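PDB 6JDS: PP1b from Porcine reproductive and respiratory syndrome virus, which probably hydrolyses ATP to unwind RNA and DNA duplexes during viral replication, as the zinc-bearing superfamily 1 helicase component of the viral replicase polyprotein. Local coordinates for residues S222-A227 with L244-D249; D234-L239 with C262-I267; I39-P44 with S51-P56; T78-V83 with D119-A124; L184-F189 with A201-G206. One frame throughout, in Å; residues are numbered along the deposited sequence.

Contact 1: residues S222-A227 with L244-D249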
# COMPACT_ATOMS: atom_id res chain seq x y z
N SER A 222 -1.93 16.04 -4.82
CA SER A 222 -1.94 15.28 -3.57
C SER A 222 -0.94 15.84 -2.57
O SER A 222 0.16 16.23 -2.94
CB SER A 222 -1.66 13.81 -3.84
OG SER A 222 -2.59 13.29 -4.77
N PHE A 223 -1.35 15.89 -1.31
CA PHE A 223 -0.52 16.41 -0.24
C PHE A 223 -0.34 15.34 0.84
O PHE A 223 -1.22 14.50 1.04
CB PHE A 223 -1.17 17.65 0.38
CG PHE A 223 -1.27 18.82 -0.57
CD1 PHE A 223 -0.39 19.89 -0.48
CD2 PHE A 223 -2.27 18.86 -1.54
CE1 PHE A 223 -0.49 20.96 -1.35
CE2 PHE A 223 -2.37 19.93 -2.42
CZ PHE A 223 -1.48 20.98 -2.32
N LEU A 224 0.80 15.37 1.52
CA LEU A 224 1.06 14.46 2.63
C LEU A 224 1.36 15.27 3.89
O LEU A 224 2.45 15.80 4.05
CB LEU A 224 2.22 13.52 2.30
CG LEU A 224 2.50 12.41 3.32
CD1 LEU A 224 1.30 11.48 3.46
CD2 LEU A 224 3.75 11.62 2.94
N ASP A 225 0.36 15.35 4.77
CA ASP A 225 0.49 16.07 6.03
C ASP A 225 1.39 15.28 6.98
O ASP A 225 1.26 14.06 7.08
CB ASP A 225 -0.90 16.27 6.65
CG ASP A 225 -0.85 17.05 7.96
OD1 ASP A 225 -0.05 18.00 8.06
OD2 ASP A 225 -1.62 16.70 8.88
N GLU A 226 2.30 15.98 7.65
CA GLU A 226 3.22 15.37 8.61
C GLU A 226 3.96 14.18 8.00
O GLU A 226 3.98 13.08 8.56
CB GLU A 226 2.48 14.95 9.89
CG GLU A 226 1.76 16.09 10.61
CD GLU A 226 2.71 17.01 11.35
OE1 GLU A 226 2.61 17.09 12.59
OE2 GLU A 226 3.55 17.67 10.70
N ALA A 227 4.56 14.42 6.84
CA ALA A 227 5.19 13.36 6.05
C ALA A 227 6.30 12.62 6.79
O ALA A 227 6.49 11.42 6.58
CB ALA A 227 5.72 13.94 4.75
N LEU A 244 3.80 13.89 -4.84
CA LEU A 244 3.30 14.44 -3.59
C LEU A 244 3.88 15.81 -3.30
O LEU A 244 4.96 16.16 -3.78
CB LEU A 244 3.64 13.50 -2.42
CG LEU A 244 2.93 12.15 -2.35
CD1 LEU A 244 3.52 11.32 -1.23
CD2 LEU A 244 1.43 12.33 -2.16
N THR A 245 3.14 16.59 -2.52
CA THR A 245 3.65 17.80 -1.91
C THR A 245 3.62 17.54 -0.41
O THR A 245 2.56 17.57 0.21
CB THR A 245 2.80 19.03 -2.27
OG1 THR A 245 2.77 19.19 -3.69
CG2 THR A 245 3.38 20.30 -1.63
N CYS A 246 4.79 17.27 0.16
CA CYS A 246 4.89 16.83 1.55
C CYS A 246 5.03 18.01 2.50
O CYS A 246 5.65 19.01 2.16
CB CYS A 246 6.06 15.87 1.70
SG CYS A 246 5.87 14.40 0.66
N LEU A 247 4.46 17.87 3.70
CA LEU A 247 4.33 18.98 4.64
C LEU A 247 4.83 18.63 6.04
O LEU A 247 5.03 17.45 6.36
CB LEU A 247 2.87 19.42 4.74
CG LEU A 247 2.16 19.72 3.42
CD1 LEU A 247 0.67 19.91 3.65
CD2 LEU A 247 2.76 20.94 2.74
N GLY A 248 5.00 19.66 6.86
CA GLY A 248 5.41 19.51 8.25
C GLY A 248 6.91 19.60 8.44
O GLY A 248 7.62 20.08 7.56
N ASP A 249 7.37 19.15 9.60
CA ASP A 249 8.81 19.12 9.90
C ASP A 249 9.49 18.07 9.03
O ASP A 249 8.89 17.04 8.71
CB ASP A 249 9.04 18.78 11.38
CG ASP A 249 8.32 19.72 12.33
OD1 ASP A 249 8.18 20.92 12.01
OD2 ASP A 249 7.90 19.24 13.41
O HOH W 1 0.84 18.03 -5.18
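Phe223 and Thr245 lie side by side on neighbouring parallel strands, pointing the same way, with Phe223 CD1 3.8 Å from Thr245 CB. The ring meets the threonine obliquely, and Leu247 CD1 flanks it; helix 156-162 covers this side. The other side of the sheet carries Leu224, Leu244 and Cys246, covered by helix 232-239 and the loop leading to strand 270-271. There Ala227 CB comes within 3.6 Å of Cys246 CB, while Leu224 CB lies 4.1 Å from Cys246 SG. Between these apolar layers the strands are joined from Ser222 O, which takes Thr245 N at 3.0 Å, to Leu247 O, which takes Ala227 N at 3.1 Å. A water also bridges Ser222 O and Thr245 OG1.

The loose side is at Glu226, Gly248 and the exposed Asp249; Glu226 bends at its second torsion, bringing OE2 to 3.6 Å from Gly248 CA. Asp225 and Glu226 have been seen to bind zinc in this protein, although none is bound to them here. A strand followed at once by Asp-Glu, joined through helix 232-239 to its parallel neighbour, is consistent with Walker B (motif II) in the beta-alpha-beta core of a superfamily 1 helicase.

Contact 2: residues D234-L239 with C262-I267. With ZN (zinc ion), chain E.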
# COMPACT_ATOMS: atom_id res chain seq x y z
N ASP A 234 3.22 2.95 3.50
CA ASP A 234 2.10 3.75 3.02
C ASP A 234 2.57 4.90 2.14
O ASP A 234 1.91 5.23 1.15
CB ASP A 234 1.28 4.31 4.18
CG ASP A 234 0.50 3.24 4.93
OD1 ASP A 234 0.17 2.20 4.33
OD2 ASP A 234 0.20 3.45 6.12
N VAL A 235 3.70 5.51 2.49
CA VAL A 235 4.28 6.59 1.68
C VAL A 235 4.65 6.07 0.29
O VAL A 235 4.32 6.68 -0.72
CB VAL A 235 5.52 7.23 2.36
CG1 VAL A 235 6.25 8.16 1.40
CG2 VAL A 235 5.11 7.98 3.62
N LEU A 236 5.33 4.92 0.26
CA LEU A 236 5.73 4.28 -1.00
C LEU A 236 4.51 3.89 -1.83
O LEU A 236 4.51 4.03 -3.06
CB LEU A 236 6.59 3.04 -0.72
CG LEU A 236 7.95 3.28 -0.06
CD1 LEU A 236 8.58 1.95 0.32
CD2 LEU A 236 8.88 4.07 -0.97
N ARG A 237 3.49 3.38 -1.16
CA ARG A 237 2.21 3.08 -1.79
C ARG A 237 1.63 4.32 -2.47
O ARG A 237 1.10 4.24 -3.58
CB ARG A 237 1.25 2.55 -0.72
CG ARG A 237 -0.06 2.01 -1.26
CD ARG A 237 -0.80 1.20 -0.21
NE ARG A 237 -0.03 0.03 0.20
CZ ARG A 237 0.52 -0.17 1.40
NH1 ARG A 237 0.40 0.72 2.38
NH2 ARG A 237 1.20 -1.29 1.62
N LEU A 238 1.75 5.46 -1.80
CA LEU A 238 1.25 6.74 -2.31
C LEU A 238 2.08 7.21 -3.51
O LEU A 238 1.53 7.64 -4.52
CB LEU A 238 1.29 7.78 -1.19
CG LEU A 238 0.07 8.66 -0.96
CD1 LEU A 238 -1.19 7.83 -0.75
CD2 LEU A 238 0.33 9.56 0.24
N LEU A 239 3.40 7.13 -3.39
CA LEU A 239 4.32 7.53 -4.46
C LEU A 239 4.32 6.56 -5.66
O LEU A 239 4.86 6.89 -6.72
CB LEU A 239 5.74 7.69 -3.92
CG LEU A 239 5.95 8.88 -2.99
CD1 LEU A 239 7.23 8.73 -2.18
CD2 LEU A 239 5.96 10.19 -3.77
N CYS A 262 11.03 8.31 6.33
CA CYS A 262 11.20 7.48 5.14
C CYS A 262 12.36 7.97 4.27
O CYS A 262 12.57 9.17 4.13
CB CYS A 262 9.90 7.46 4.32
SG CYS A 262 9.91 6.30 2.93
N TYR A 263 13.09 7.02 3.69
CA TYR A 263 14.30 7.30 2.90
C TYR A 263 14.05 8.23 1.70
O TYR A 263 14.97 8.92 1.26
CB TYR A 263 14.92 5.99 2.39
CG TYR A 263 14.22 5.44 1.17
CD1 TYR A 263 14.63 5.79 -0.12
CD2 TYR A 263 13.13 4.58 1.30
CE1 TYR A 263 13.98 5.29 -1.24
CE2 TYR A 263 12.48 4.07 0.18
CZ TYR A 263 12.91 4.44 -1.08
OH TYR A 263 12.26 3.94 -2.19
N VAL A 264 12.83 8.21 1.17
CA VAL A 264 12.47 9.03 -0.00
C VAL A 264 12.68 10.53 0.21
O VAL A 264 12.92 11.26 -0.75
CB VAL A 264 11.00 8.79 -0.46
CG1 VAL A 264 10.81 7.36 -0.95
CG2 VAL A 264 10.00 9.15 0.63
N PHE A 265 12.60 10.98 1.46
CA PHE A 265 12.75 12.40 1.77
C PHE A 265 14.19 12.92 1.68
O PHE A 265 14.41 14.13 1.70
CB PHE A 265 12.16 12.71 3.15
CG PHE A 265 10.72 12.27 3.31
CD1 PHE A 265 9.76 12.67 2.40
CD2 PHE A 265 10.34 11.45 4.36
CE1 PHE A 265 8.44 12.27 2.54
CE2 PHE A 265 9.03 11.04 4.50
CZ PHE A 265 8.07 11.45 3.59
N ASP A 266 15.16 12.02 1.58
CA ASP A 266 16.55 12.40 1.30
C ASP A 266 16.77 12.65 -0.20
O ASP A 266 17.67 13.39 -0.58
CB ASP A 266 17.52 11.33 1.78
CG ASP A 266 17.47 11.12 3.29
OD1 ASP A 266 16.97 12.01 4.02
OD2 ASP A 266 17.94 10.07 3.76
N ILE A 267 15.95 12.00 -1.04
CA ILE A 267 16.03 12.18 -2.49
C ILE A 267 15.10 13.28 -3.01
O ILE A 267 15.32 13.82 -4.09
CB ILE A 267 15.68 10.87 -3.22
ZN ZN E . 17.00 10.93 5.70
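Asp266 OD1 binds zinc at 2.0 Å from the same short helical turn whose Val264 packs against Val235, Leu236 and Leu239 of helix 232-239. The second carboxylate oxygen, OD2, also reaches the metal, at 2.3 Å, and His261 from just before the turn adds a further ligand. Metal chemistry thus occupies the exposed side of the turn, and its inner side is given over to the apolar core beside the parallel sheet of the helicase's RecA-like domain.

Val264 presents both of its methyls to the helix. CG2 slides past Val235 CG1, the two side chains running in opposite directions, and CG1 lies 3.8 Å from Leu236 CD2. Leu239 arrives head-on, its CD1 4.0 Å from Val264 CG2, tip to tip. Phe265 and Cys262 complete the seat of Val235: Phe265 CZ and Cys262 SG each come to 4.4 Å from Val235 CG1. The phenylalanine ring is held within its own turn as well, because Val264 CG2 sits over the centre of one face, and Phe146 meets it edge-to-face. Helix 134-142 closes the same core, with Val137 against Leu236 and Leu239, and Val141 against Val264.

On the partly exposed side, the Tyr263 side chain crosses Leu236 at about a right angle. Its CG lies between backbone N and carbonyl carbon (chi1 79°), a rotation that brings the phenol across Leu236, OH lying 3.6 Å from Leu236 CD2.

Contact 3: residues I39-P44 with S51-P56. With ZN (zinc ion), chain D.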
# COMPACT_ATOMS: atom_id res chain seq x y z
N ILE A 39 6.36 -20.21 -5.89
CA ILE A 39 6.80 -20.10 -7.28
C ILE A 39 6.20 -21.21 -8.16
O ILE A 39 5.34 -21.96 -7.72
CB ILE A 39 8.35 -20.06 -7.37
CG1 ILE A 39 8.98 -21.33 -6.79
CG2 ILE A 39 8.89 -18.84 -6.64
CD1 ILE A 39 10.46 -21.46 -7.10
N TRP A 40 6.65 -21.25 -9.41
CA TRP A 40 6.15 -22.18 -10.44
C TRP A 40 5.99 -23.65 -10.03
O TRP A 40 5.12 -24.33 -10.57
CB TRP A 40 7.01 -22.08 -11.72
CG TRP A 40 8.50 -22.16 -11.51
CD1 TRP A 40 9.29 -23.27 -11.60
CD2 TRP A 40 9.39 -21.07 -11.19
NE1 TRP A 40 10.60 -22.95 -11.37
CE2 TRP A 40 10.69 -21.61 -11.11
CE3 TRP A 40 9.21 -19.70 -10.97
CZ2 TRP A 40 11.80 -20.82 -10.81
CZ3 TRP A 40 10.31 -18.92 -10.67
CH2 TRP A 40 11.60 -19.48 -10.59
N CYS A 41 6.81 -24.13 -9.10
CA CYS A 41 6.70 -25.52 -8.63
C CYS A 41 5.70 -25.71 -7.49
O CYS A 41 5.45 -26.84 -7.07
CB CYS A 41 8.08 -26.03 -8.20
SG CYS A 41 8.87 -25.01 -6.95
N GLY A 42 5.14 -24.61 -6.98
CA GLY A 42 4.14 -24.67 -5.92
C GLY A 42 4.69 -24.54 -4.51
O GLY A 42 3.93 -24.48 -3.55
N HIS A 43 6.02 -24.50 -4.39
CA HIS A 43 6.69 -24.42 -3.09
C HIS A 43 7.32 -23.04 -2.92
O HIS A 43 7.50 -22.32 -3.89
CB HIS A 43 7.77 -25.50 -3.00
CG HIS A 43 7.30 -26.86 -3.41
ND1 HIS A 43 7.91 -27.59 -4.41
CD2 HIS A 43 6.28 -27.63 -2.96
CE1 HIS A 43 7.29 -28.74 -4.55
NE2 HIS A 43 6.30 -28.80 -3.68
N PRO A 44 7.65 -22.67 -1.67
CA PRO A 44 8.37 -21.41 -1.46
C PRO A 44 9.75 -21.44 -2.11
O PRO A 44 10.42 -22.47 -2.08
CB PRO A 44 8.48 -21.31 0.07
CG PRO A 44 7.44 -22.22 0.60
CD PRO A 44 7.32 -23.33 -0.39
N SER A 51 13.45 -29.92 -6.87
CA SER A 51 14.57 -29.44 -7.67
C SER A 51 14.48 -27.95 -8.03
O SER A 51 15.48 -27.24 -8.00
CB SER A 51 14.69 -30.26 -8.96
OG SER A 51 15.71 -29.75 -9.81
N GLU A 52 13.28 -27.48 -8.35
CA GLU A 52 13.08 -26.11 -8.83
C GLU A 52 13.24 -25.05 -7.75
O GLU A 52 13.67 -23.93 -8.05
CB GLU A 52 11.71 -25.98 -9.50
CG GLU A 52 11.62 -26.71 -10.83
CD GLU A 52 12.58 -26.15 -11.87
OE1 GLU A 52 12.69 -24.91 -11.99
OE2 GLU A 52 13.21 -26.95 -12.59
N CYS A 53 12.89 -25.37 -6.51
CA CYS A 53 13.07 -24.44 -5.40
C CYS A 53 14.31 -24.76 -4.54
O CYS A 53 14.37 -24.37 -3.37
CB CYS A 53 11.80 -24.40 -4.53
SG CYS A 53 11.28 -26.01 -3.91
N GLU A 54 15.28 -25.47 -5.11
CA GLU A 54 16.56 -25.73 -4.44
C GLU A 54 17.52 -24.54 -4.45
O GLU A 54 18.22 -24.31 -3.46
CB GLU A 54 17.26 -26.96 -5.04
CG GLU A 54 16.86 -28.28 -4.41
CD GLU A 54 17.36 -29.49 -5.19
OE1 GLU A 54 18.28 -29.33 -6.03
OE2 GLU A 54 16.82 -30.60 -4.98
N PRO A 55 17.59 -23.78 -5.57
CA PRO A 55 18.53 -22.65 -5.62
C PRO A 55 18.34 -21.66 -4.46
O PRO A 55 17.21 -21.36 -4.09
CB PRO A 55 18.20 -21.98 -6.95
CG PRO A 55 17.65 -23.07 -7.80
CD PRO A 55 16.91 -23.98 -6.86
N PRO A 56 19.45 -21.17 -3.89
CA PRO A 56 19.36 -20.30 -2.71
C PRO A 56 18.84 -18.90 -3.04
O PRO A 56 19.02 -18.41 -4.16
CB PRO A 56 20.80 -20.24 -2.22
CG PRO A 56 21.62 -20.40 -3.45
CD PRO A 56 20.85 -21.32 -4.35
ZN ZN D . 9.74 -26.72 -5.48
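Cys41 SG, His43 ND1 and Cys53 SG meet at one zinc ion, with Cys41 SG 2.4 Å and Cys53 SG 2.3 Å from the metal. His43 ND1 binds it at 2.3 Å, and Cys50, from the loop between the two segments, supplies the fourth ligand. Sharing the metal draws the ligands close to one another: Cys53 SG lies 3.7 Å from His43 CB and meets the imidazole obliquely. Both cysteines place SG between backbone N and carbonyl carbon (chi1 56° in each), the rotation that turns their sulfurs in to the ion.

The next layer shapes the chain around these ligands. A type I turn from Ile39 to Gly42, tied by Gly42 N to Ile39 O, presents Cys41, and a backbone bond from Ile39 N to His43 O closes the chain behind it. Carbon contacts join the segments here, Cys41 CB lying 3.9 Å from Glu52 CB and Ile39 CD1 approaching Cys53 CB.

Farther out, at the surface, Trp40 crosses Glu52 at about a right angle. Its NE1 donates to Glu52 OE1 at 2.9 Å, close to the indole plane and on the anti side of the carboxylate; Ile39 CD1 lies 3.9 Å above one face of the same ring. This three-cysteine, one-histidine site, one of three in its domain and built from loops alone, is typical of the zinc-binding domain of nidovirus helicases.

Contact 4: residues T78-V83 with D119-A124; sequences TVIMHV and DYASTA
The His82 ring meets Asp119 at its edge: ND1 donates to Asp119 OD1 at 2.8 Å, the oxygen lying almost in the imidazole plane. The carboxylate is used on its syn side but twisted, its plane 35° from that of the ring. On the other face of the sheet, Tyr120 also offers an edge, with CE2 3.7 Å from Val83 CG2 and CD2 3.6 Å from Met81 O; its hydroxyl is occupied elsewhere, by Pro116 O.

Between these rings the strands run antiparallel. Val79 with Ser122 and Met81 with Tyr120 are hydrogen-bonded pairs; Ile80 with Ala121 and His82 with Asp119 are non-hydrogen-bonded pairs in the backbone register. Val79 O is gripped twice, because Ser122 turns OG between its backbone N and carbonyl carbon (chi1 64°) and donates from OG at 2.6 Å as well as from N at 2.8 Å, from opposite faces of the carbonyl plane. On the side of His82, Ile80 CD1 rests 4.0 Å from Ala121 CB.

Strand 79-83 forms one edge of a five-stranded antiparallel sheet, consistent with the 1B domain of arterivirus helicases. Strand 118-124 separates it from strand 93-97, whose Tyr95 packs against Met81 and Ser122, and Leu90 covers the same face.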
# COMPACT_ATOMS: atom_id res chain seq x y z
N THR A 78 -4.01 -20.86 7.72
CA THR A 78 -4.71 -21.38 6.54
C THR A 78 -6.21 -21.45 6.82
O THR A 78 -6.63 -22.02 7.83
CB THR A 78 -4.21 -22.78 6.15
OG1 THR A 78 -2.83 -22.71 5.77
CG2 THR A 78 -5.02 -23.35 4.98
N VAL A 79 -6.99 -20.87 5.92
CA VAL A 79 -8.45 -20.85 6.03
C VAL A 79 -9.03 -21.50 4.78
O VAL A 79 -8.47 -21.37 3.69
CB VAL A 79 -8.98 -19.41 6.16
CG1 VAL A 79 -10.49 -19.41 6.38
CG2 VAL A 79 -8.27 -18.68 7.29
N ILE A 80 -10.15 -22.20 4.94
CA ILE A 80 -10.79 -22.88 3.82
C ILE A 80 -11.75 -21.93 3.11
O ILE A 80 -12.64 -21.36 3.73
CB ILE A 80 -11.55 -24.14 4.28
CG1 ILE A 80 -10.63 -25.06 5.08
CG2 ILE A 80 -12.14 -24.88 3.08
CD1 ILE A 80 -9.31 -25.38 4.41
N MET A 81 -11.54 -21.75 1.81
CA MET A 81 -12.39 -20.91 0.98
C MET A 81 -13.50 -21.76 0.37
O MET A 81 -13.28 -22.48 -0.60
CB MET A 81 -11.56 -20.25 -0.12
CG MET A 81 -12.34 -19.30 -1.02
SD MET A 81 -11.34 -18.63 -2.36
CE MET A 81 -10.23 -17.56 -1.45
N HIS A 82 -14.69 -21.67 0.96
CA HIS A 82 -15.87 -22.32 0.40
C HIS A 82 -16.33 -21.49 -0.80
O HIS A 82 -16.48 -20.28 -0.69
CB HIS A 82 -16.98 -22.42 1.44
CG HIS A 82 -18.24 -23.03 0.91
ND1 HIS A 82 -18.37 -24.38 0.66
CD2 HIS A 82 -19.44 -22.48 0.58
CE1 HIS A 82 -19.58 -24.63 0.19
NE2 HIS A 82 -20.25 -23.49 0.14
N VAL A 83 -16.56 -22.15 -1.93
CA VAL A 83 -17.00 -21.48 -3.15
C VAL A 83 -18.27 -22.13 -3.67
O VAL A 83 -18.31 -23.35 -3.87
CB VAL A 83 -15.92 -21.50 -4.25
CG1 VAL A 83 -16.39 -20.72 -5.48
CG2 VAL A 83 -14.61 -20.93 -3.72
N ASP A 119 -14.29 -26.43 -2.11
CA ASP A 119 -13.65 -25.93 -0.90
C ASP A 119 -12.14 -25.97 -1.09
O ASP A 119 -11.58 -27.02 -1.40
CB ASP A 119 -14.08 -26.77 0.30
CG ASP A 119 -15.57 -26.68 0.57
OD1 ASP A 119 -16.00 -25.72 1.24
OD2 ASP A 119 -16.32 -27.56 0.09
N TYR A 120 -11.49 -24.82 -0.91
CA TYR A 120 -10.07 -24.68 -1.23
C TYR A 120 -9.29 -24.12 -0.04
O TYR A 120 -9.66 -23.08 0.50
CB TYR A 120 -9.89 -23.73 -2.42
CG TYR A 120 -10.71 -24.09 -3.64
CD1 TYR A 120 -10.21 -24.95 -4.60
CD2 TYR A 120 -11.98 -23.56 -3.83
CE1 TYR A 120 -10.95 -25.28 -5.72
CE2 TYR A 120 -12.73 -23.89 -4.95
CZ TYR A 120 -12.21 -24.75 -5.89
OH TYR A 120 -12.95 -25.08 -7.01
N ALA A 121 -8.23 -24.82 0.36
CA ALA A 121 -7.33 -24.31 1.38
C ALA A 121 -6.64 -23.05 0.84
O ALA A 121 -6.12 -23.06 -0.27
CB ALA A 121 -6.29 -25.36 1.76
N SER A 122 -6.65 -21.98 1.63
CA SER A 122 -6.16 -20.69 1.16
C SER A 122 -5.34 -19.97 2.21
O SER A 122 -5.54 -20.16 3.41
CB SER A 122 -7.34 -19.81 0.74
OG SER A 122 -8.18 -19.51 1.84
N THR A 123 -4.41 -19.15 1.74
CA THR A 123 -3.61 -18.28 2.59
C THR A 123 -3.76 -16.86 2.07
O THR A 123 -3.32 -16.55 0.97
CB THR A 123 -2.12 -18.68 2.58
OG1 THR A 123 -2.00 -20.10 2.77
CG2 THR A 123 -1.35 -17.96 3.67
N ALA A 124 -4.41 -16.01 2.86
CA ALA A 124 -4.62 -14.62 2.47
C ALA A 124 -3.29 -13.90 2.41
O ALA A 124 -2.47 -14.02 3.32
CB ALA A 124 -5.55 -13.93 3.45

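Contact 5: residues L184-F189 with A201-G206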
# COMPACT_ATOMS: atom_id res chain seq x y z
N LEU A 184 -8.81 23.35 7.55
CA LEU A 184 -9.37 23.60 6.21
C LEU A 184 -10.76 24.23 6.27
O LEU A 184 -11.09 25.06 5.42
CB LEU A 184 -9.44 22.29 5.41
CG LEU A 184 -8.10 21.68 4.99
CD1 LEU A 184 -8.30 20.26 4.50
CD2 LEU A 184 -7.42 22.53 3.93
N GLY A 185 -11.56 23.82 7.25
CA GLY A 185 -12.94 24.28 7.37
C GLY A 185 -13.88 23.42 6.53
O GLY A 185 -14.34 22.38 6.98
N THR A 186 -14.14 23.87 5.31
CA THR A 186 -14.98 23.14 4.37
C THR A 186 -14.15 22.08 3.64
O THR A 186 -13.26 22.41 2.86
CB THR A 186 -15.62 24.08 3.32
OG1 THR A 186 -16.28 25.16 3.99
CG2 THR A 186 -16.63 23.33 2.45
N CYS A 187 -14.44 20.81 3.92
CA CYS A 187 -13.71 19.70 3.29
C CYS A 187 -14.49 18.38 3.35
O CYS A 187 -15.35 18.19 4.21
CB CYS A 187 -12.34 19.52 3.96
SG CYS A 187 -12.41 19.09 5.71
N ARG A 188 -14.16 17.48 2.43
CA ARG A 188 -14.78 16.17 2.35
C ARG A 188 -13.90 15.11 3.00
O ARG A 188 -12.67 15.19 2.94
CB ARG A 188 -15.02 15.79 0.88
CG ARG A 188 -16.08 16.65 0.19
CD ARG A 188 -16.20 16.30 -1.28
NE ARG A 188 -15.18 16.96 -2.10
CZ ARG A 188 -15.01 16.77 -3.40
NH1 ARG A 188 -15.79 15.94 -4.08
NH2 ARG A 188 -14.05 17.43 -4.05
N PHE A 189 -14.53 14.12 3.64
CA PHE A 189 -13.82 13.01 4.27
C PHE A 189 -14.79 11.92 4.73
O PHE A 189 -16.00 12.15 4.84
CB PHE A 189 -12.99 13.48 5.47
CG PHE A 189 -13.78 14.26 6.49
CD1 PHE A 189 -14.40 13.60 7.54
CD2 PHE A 189 -13.89 15.64 6.40
CE1 PHE A 189 -15.13 14.31 8.49
CE2 PHE A 189 -14.61 16.35 7.34
CZ PHE A 189 -15.23 15.69 8.39
N ALA A 201 -19.03 16.87 11.00
CA ALA A 201 -19.70 16.33 9.82
C ALA A 201 -18.96 16.76 8.56
O ALA A 201 -18.54 17.92 8.45
CB ALA A 201 -21.15 16.81 9.76
N PRO A 202 -18.78 15.84 7.59
CA PRO A 202 -18.11 16.20 6.34
C PRO A 202 -19.00 17.07 5.45
O PRO A 202 -20.20 16.84 5.36
CB PRO A 202 -17.84 14.85 5.68
CG PRO A 202 -18.89 13.95 6.22
CD PRO A 202 -19.15 14.41 7.62
N SER A 203 -18.39 18.08 4.82
CA SER A 203 -19.11 18.99 3.94
C SER A 203 -19.41 18.33 2.59
O SER A 203 -18.89 17.26 2.27
CB SER A 203 -18.30 20.26 3.71
OG SER A 203 -17.91 20.84 4.95
N ARG A 204 -20.27 18.99 1.81
CA ARG A 204 -20.62 18.52 0.47
C ARG A 204 -19.50 18.79 -0.53
O ARG A 204 -19.33 18.04 -1.49
CB ARG A 204 -21.91 19.19 -0.00
CG ARG A 204 -23.13 18.85 0.84
CD ARG A 204 -24.35 19.67 0.43
NE ARG A 204 -25.45 19.53 1.39
CZ ARG A 204 -25.51 20.15 2.58
NH1 ARG A 204 -24.55 20.97 2.98
NH2 ARG A 204 -26.56 19.94 3.36
N THR A 205 -18.76 19.88 -0.31
CA THR A 205 -17.70 20.31 -1.22
C THR A 205 -16.37 20.47 -0.48
O THR A 205 -16.30 20.34 0.75
CB THR A 205 -18.06 21.66 -1.88
OG1 THR A 205 -18.14 22.68 -0.87
CG2 THR A 205 -19.40 21.56 -2.60
N GLY A 206 -15.32 20.77 -1.24
CA GLY A 206 -13.99 21.02 -0.68
C GLY A 206 -13.00 19.91 -1.00
O GLY A 206 -13.37 18.91 -1.63
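Arg188 sends its side chain along the backbone of residues 203-206, touching one carbonyl after another. From CB the chain turns so that CG is anti to the carbonyl carbon (chi1 -68°), and CG comes 3.5 Å from Ser203 O and a little farther from Thr205 O. CD passes 3.6 Å from Arg204 O. A bend at the third torsion then aims the guanidinium at Gly206 O, which it takes side-on with two nitrogens: NE at 2.7 Å and NH2 at 2.9 Å. The oxygen lies nearly in the guanidinium plane, so the double grip should restrict rotation of the group; NH2 also makes a weak bond to Asp165 O.

One residue on, Phe189 lays a ring face against Pro202. Pro202 CB sits over the centre, 3.8 Å from the ring centroid, in a CH-pi contact. A backbone bond from Ser203 N to Cys187 O, 3.1 Å long, lies between the two side-chain contacts.

Both segments belong to the long connection from helix 174-184 to strand 208-211, an edge strand of the parallel sheet. Cys187 touches Ile181 and Val209, Phe189 rests on Met177 and Ile181 of the helix, and the Arg188 backbone bonds to Pro207 and Val209.

How the contacts relate
Contacts 1 and 2 share one piece of the helicase core: contact 1 pairs the two strands of a beta-alpha-beta unit and contact 2 packs the helix that connects them, the two touching where Cys246 SG meets Phe265 and Leu244 meets Leu239. Contact 1 combines strand bonding with apolar cover, whereas contact 2 is the more buried and joins its segments by packing alone. Contact 5 is a more exposed loop pairing on the same domain, held by an arginine and backbone carbonyls. Contacts 3 and 4 lie about 22 Å apart between centres: zinc coordination, rather than apolar packing, mainly joins the loops of contact 3, and backbone pairing dominates the largely exposed edge in contact 4.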